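Local atomic coordinates of alpha-1,3-glucanase (Paenibacillus glycanilyticus, PDB entry 6K0P), a protein that hydrolyses alpha-1,3-glucan as a glycoside hydrolase family 87 enzyme, here a catalytic domain binding the disaccharide nigerose. Residues F320-A331 against I344-D355. The protein carries 1 engineered substitution. Residues are numbered along the deposited sequence; the frame is centred on the assembly and turned at random.
Sequences FKNNRIKNTFAA and IDNNYARGTGDD. Engineered in segment 320-331: Ala331 (natural residue Asp).
Asn323 and Asn347 stand side by side at the same turn of two successive coils of a right-handed parallel beta-helix, their amide planes only 8° apart, asparagines in register as in pectate-lyase-like folds. Strands 324-326 and 348-350 continue beyond them as a parallel pair, with Tyr348 O accepting from Ile325 N. CB of Asn347 lies 3.8 Å from Asn323 O, and CG, anti to its own carbonyl carbon (chi1 -59°), carries the amide toward the preceding coil. There OD1 takes Asn323 N at 2.9 Å, with a weak second bond from Asn323 ND2; the strongest polar partner of the Asn323 side chain is Ile301. On the other branch, ND2 gives a nearly straight bond (171°) to Phe320 O, 2.9 Å away, approaching from above that carbonyl's plane while Asp345 N comes almost end-on. With an alanine here, Asn323 N would probably lose its acceptor and Phe320 O its second donor, keeping Asp345 N. Farther along, near the bound glucose that touches Ala330, Ala331 is an engineered replacement of aspartate. On the face carrying Arg324 and Tyr348, Glu171 OE2 bridges Lys326 NZ and Arg350 NH1, answering both positive charges, and Lys326 CD rests over one guanidinium face, 3.5 Å from Arg350 NH2.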
loop_
_atom_site.group_PDB
_atom_site.type_symbol
_atom_site.label_atom_id
_atom_site.label_comp_id
_atom_site.label_asym_id
_atom_site.label_seq_id
_atom_site.Cartn_x
_atom_site.Cartn_y
_atom_site.Cartn_z
ATOM N N PHE A 320 -1.702 14.440 4.691
ATOM C CA PHE A 320 -1.201 13.175 5.222
ATOM C C PHE A 320 0.253 13.097 4.783
ATOM O O PHE A 320 0.530 12.989 3.588
ATOM C CB PHE A 320 -1.999 12.004 4.650
ATOM C CG PHE A 320 -3.353 11.833 5.274
ATOM C CD1 PHE A 320 -4.405 12.665 4.911
ATOM C CD2 PHE A 320 -3.578 10.853 6.234
ATOM C CE1 PHE A 320 -5.661 12.516 5.489
ATOM C CE2 PHE A 320 -4.835 10.699 6.816
ATOM C CZ PHE A 320 -5.874 11.531 6.442
ATOM N N LYS A 321 1.179 13.161 5.739
ATOM C CA LYS A 321 2.593 13.288 5.416
ATOM C C LYS A 321 3.429 12.402 6.326
ATOM O O LYS A 321 3.161 12.310 7.525
ATOM C CB LYS A 321 3.036 14.757 5.557
ATOM C CG LYS A 321 4.490 15.067 5.271
ATOM C CD LYS A 321 4.747 16.546 5.583
ATOM C CE LYS A 321 6.157 16.964 5.212
ATOM N NZ LYS A 321 6.399 18.389 5.558
ATOM N N ASN A 322 4.435 11.744 5.747
ATOM C CA ASN A 322 5.456 10.994 6.499
ATOM C C ASN A 322 4.887 9.792 7.252
ATOM O O ASN A 322 5.467 9.353 8.248
ATOM C CB ASN A 322 6.257 11.888 7.457
ATOM C CG ASN A 322 6.980 13.006 6.747
ATOM O OD1 ASN A 322 7.232 12.948 5.541
ATOM N ND2 ASN A 322 7.330 14.040 7.503
ATOM N N ASN A 323 3.772 9.234 6.785
ATOM C CA ASN A 323 3.121 8.144 7.492
ATOM C C ASN A 323 3.563 6.792 6.942
ATOM O O ASN A 323 4.058 6.680 5.816
ATOM C CB ASN A 323 1.599 8.263 7.393
ATOM C CG ASN A 323 1.086 9.566 7.975
ATOM O OD1 ASN A 323 1.311 9.856 9.140
ATOM N ND2 ASN A 323 0.412 10.370 7.156
ATOM N N ARG A 324 3.352 5.759 7.760
ATOM C CA ARG A 324 3.599 4.368 7.388
ATOM C C ARG A 324 2.294 3.619 7.566
ATOM O O ARG A 324 1.724 3.623 8.661
ATOM C CB ARG A 324 4.654 3.729 8.296
ATOM C CG ARG A 324 5.819 4.619 8.592
ATOM C CD ARG A 324 6.757 3.994 9.609
ATOM N NE ARG A 324 7.711 5.006 10.018
ATOM C CZ ARG A 324 8.894 4.757 10.556
ATOM N NH1 ARG A 324 9.271 3.506 10.774
ATOM N NH2 ARG A 324 9.696 5.770 10.877
ATOM N N ILE A 325 1.822 2.987 6.497
ATOM C CA ILE A 325 0.563 2.252 6.499
ATOM C C ILE A 325 0.920 0.822 6.137
ATOM O O ILE A 325 1.287 0.551 4.992
ATOM C CB ILE A 325 -0.416 2.824 5.470
ATOM C CG1 ILE A 325 -0.585 4.328 5.673
ATOM C CG2 ILE A 325 -1.749 2.087 5.543
ATOM C CD1 ILE A 325 -1.182 5.020 4.460
ATOM N N LYS A 326 0.833 -0.094 7.093
ATOM C CA LYS A 326 1.288 -1.452 6.828
ATOM C C LYS A 326 0.262 -2.481 7.270
ATOM O O LYS A 326 -0.365 -2.342 8.325
ATOM C CB LYS A 326 2.644 -1.739 7.491
ATOM C CG LYS A 326 3.822 -1.003 6.833
ATOM C CD LYS A 326 5.172 -1.480 7.394
ATOM C CE LYS A 326 5.620 -0.631 8.563
ATOM N NZ LYS A 326 6.841 -1.218 9.191
ATOM N N ASN A 327 0.091 -3.517 6.445
ATOM C CA ASN A 327 -0.668 -4.699 6.831
ATOM C C ASN A 327 -2.099 -4.332 7.230
ATOM O O ASN A 327 -2.572 -4.627 8.328
ATOM C CB ASN A 327 0.089 -5.490 7.906
ATOM C CG ASN A 327 1.552 -5.666 7.551
ATOM O OD1 ASN A 327 1.878 -6.102 6.442
ATOM N ND2 ASN A 327 2.443 -5.279 8.465
ATOM N N THR A 328 -2.778 -3.656 6.309
ATOM C CA THR A 328 -4.188 -3.327 6.478
ATOM C C THR A 328 -5.048 -4.297 5.678
ATOM O O THR A 328 -4.573 -5.025 4.798
ATOM C CB THR A 328 -4.502 -1.887 6.045
ATOM O OG1 THR A 328 -4.217 -1.727 4.649
ATOM C CG2 THR A 328 -3.670 -0.874 6.833
ATOM N N PHE A 329 -6.340 -4.301 5.988
ATOM C CA PHE A 329 -7.226 -5.276 5.370
ATOM C C PHE A 329 -7.996 -4.745 4.174
ATOM O O PHE A 329 -8.613 -5.538 3.454
ATOM C CB PHE A 329 -8.108 -5.948 6.429
ATOM C CG PHE A 329 -7.304 -6.825 7.336
ATOM C CD1 PHE A 329 -7.058 -8.149 6.994
ATOM C CD2 PHE A 329 -6.691 -6.302 8.461
ATOM C CE1 PHE A 329 -6.263 -8.949 7.793
ATOM C CE2 PHE A 329 -5.890 -7.099 9.269
ATOM C CZ PHE A 329 -5.679 -8.422 8.928
ATOM N N ALA A 330 -7.928 -3.440 3.921
ATOM C CA ALA A 330 -8.416 -2.862 2.677
ATOM C C ALA A 330 -7.512 -1.698 2.288
ATOM O O ALA A 330 -6.309 -1.732 2.569
ATOM C CB ALA A 330 -9.889 -2.452 2.785
ATOM N N ALA A 331 -8.078 -0.664 1.664
ATOM C CA ALA A 331 -7.287 0.440 1.130
ATOM C C ALA A 331 -6.501 1.155 2.228
ATOM O O ALA A 331 -6.904 1.190 3.391
ATOM C CB ALA A 331 -8.208 1.445 0.426
ATOM N N ILE A 344 -1.211 14.465 -0.086
ATOM C CA ILE A 344 -0.859 13.117 0.353
ATOM C C ILE A 344 0.596 12.923 -0.049
ATOM O O ILE A 344 0.888 12.549 -1.190
ATOM C CB ILE A 344 -1.778 12.063 -0.292
ATOM C CG1 ILE A 344 -3.251 12.453 -0.119
ATOM C CG2 ILE A 344 -1.500 10.666 0.272
ATOM C CD1 ILE A 344 -3.691 12.623 1.305
ATOM N N ASP A 345 1.521 13.203 0.869
ATOM C CA ASP A 345 2.927 13.374 0.530
ATOM C C ASP A 345 3.819 12.516 1.410
ATOM O O ASP A 345 3.694 12.530 2.639
ATOM C CB ASP A 345 3.333 14.837 0.712
ATOM C CG ASP A 345 4.782 15.076 0.385
ATOM O OD1 ASP A 345 5.233 14.600 -0.677
ATOM O OD2 ASP A 345 5.470 15.751 1.177
ATOM N N ASN A 346 4.738 11.786 0.785
ATOM C CA ASN A 346 5.821 11.132 1.509
ATOM C C ASN A 346 5.303 10.091 2.493
ATOM O O ASN A 346 5.703 10.052 3.656
ATOM C CB ASN A 346 6.760 12.135 2.189
ATOM C CG ASN A 346 8.167 11.599 2.297
ATOM O OD1 ASN A 346 8.802 11.310 1.282
ATOM N ND2 ASN A 346 8.657 11.432 3.525
ATOM N N ASN A 347 4.418 9.228 2.002
ATOM C CA ASN A 347 3.864 8.135 2.782
ATOM C C ASN A 347 4.311 6.808 2.186
ATOM O O ASN A 347 4.465 6.674 0.968
ATOM C CB ASN A 347 2.343 8.196 2.790
ATOM C CG ASN A 347 1.825 9.501 3.362
ATOM O OD1 ASN A 347 1.917 9.735 4.562
ATOM N ND2 ASN A 347 1.284 10.360 2.505
ATOM N N TYR A 348 4.505 5.832 3.066
ATOM C CA TYR A 348 4.956 4.497 2.699
ATOM C C TYR A 348 3.871 3.510 3.088
ATOM O O TYR A 348 3.414 3.511 4.238
ATOM C CB TYR A 348 6.250 4.150 3.456
ATOM C CG TYR A 348 6.707 2.717 3.276
ATOM C CD1 TYR A 348 6.236 1.701 4.106
ATOM C CD2 TYR A 348 7.631 2.381 2.296
ATOM C CE1 TYR A 348 6.642 0.389 3.942
ATOM C CE2 TYR A 348 8.049 1.071 2.123
ATOM C CZ TYR A 348 7.554 0.081 2.954
ATOM O OH TYR A 348 7.964 -1.232 2.789
ATOM N N ALA A 349 3.468 2.663 2.138
ATOM C CA ALA A 349 2.494 1.613 2.393
ATOM C C ALA A 349 3.084 0.275 1.982
ATOM O O ALA A 349 3.689 0.159 0.912
ATOM C CB ALA A 349 1.197 1.842 1.610
ATOM N N ARG A 350 2.907 -0.730 2.838
ATOM C CA ARG A 350 3.270 -2.100 2.490
ATOM C C ARG A 350 2.196 -3.027 3.036
ATOM O O ARG A 350 1.821 -2.923 4.208
ATOM C CB ARG A 350 4.635 -2.497 3.073
ATOM C CG ARG A 350 5.039 -3.924 2.687
ATOM C CD ARG A 350 6.422 -4.273 3.206
ATOM N NE ARG A 350 6.476 -4.502 4.656
ATOM C CZ ARG A 350 7.336 -3.908 5.485
ATOM N NH1 ARG A 350 8.219 -3.013 5.035
ATOM N NH2 ARG A 350 7.334 -4.224 6.773
ATOM N N GLY A 351 1.707 -3.939 2.204
ATOM C CA GLY A 351 0.721 -4.892 2.674
ATOM C C GLY A 351 -0.697 -4.380 2.834
ATOM O O GLY A 351 -1.442 -4.899 3.677
ATOM N N THR A 352 -1.113 -3.383 2.055
ATOM C CA THR A 352 -2.529 -3.028 2.115
ATOM C C THR A 352 -3.386 -4.154 1.531
ATOM O O THR A 352 -2.892 -5.054 0.840
ATOM C CB THR A 352 -2.820 -1.695 1.420
ATOM O OG1 THR A 352 -2.576 -1.809 0.013
ATOM C CG2 THR A 352 -1.962 -0.569 2.003
ATOM N N GLY A 353 -4.685 -4.112 1.840
ATOM C CA GLY A 353 -5.595 -5.176 1.449
ATOM C C GLY A 353 -6.517 -4.796 0.304
ATOM O O GLY A 353 -7.403 -5.565 -0.094
ATOM N N ASP A 354 -6.329 -3.585 -0.205
ATOM C CA ASP A 354 -6.982 -3.064 -1.408
ATOM C C ASP A 354 -6.094 -1.914 -1.878
ATOM O O ASP A 354 -4.960 -1.777 -1.402
ATOM C CB ASP A 354 -8.433 -2.672 -1.102
ATOM C CG ASP A 354 -9.352 -2.802 -2.310
ATOM O OD1 ASP A 354 -9.143 -2.091 -3.321
ATOM O OD2 ASP A 354 -10.303 -3.608 -2.248
ATOM N N ASP A 355 -6.589 -1.091 -2.812
ATOM C CA ASP A 355 -5.790 -0.005 -3.385
ATOM C C ASP A 355 -5.021 0.722 -2.288
ATOM O O ASP A 355 -5.616 1.214 -1.326
ATOM C CB ASP A 355 -6.709 1.009 -4.080
ATOM C CG ASP A 355 -7.387 0.471 -5.329
ATOM O OD1 ASP A 355 -6.819 -0.378 -6.050
ATOM O OD2 ASP A 355 -8.511 0.953 -5.605
HETATM O O HOH W 1 4.568 -6.448 5.659
#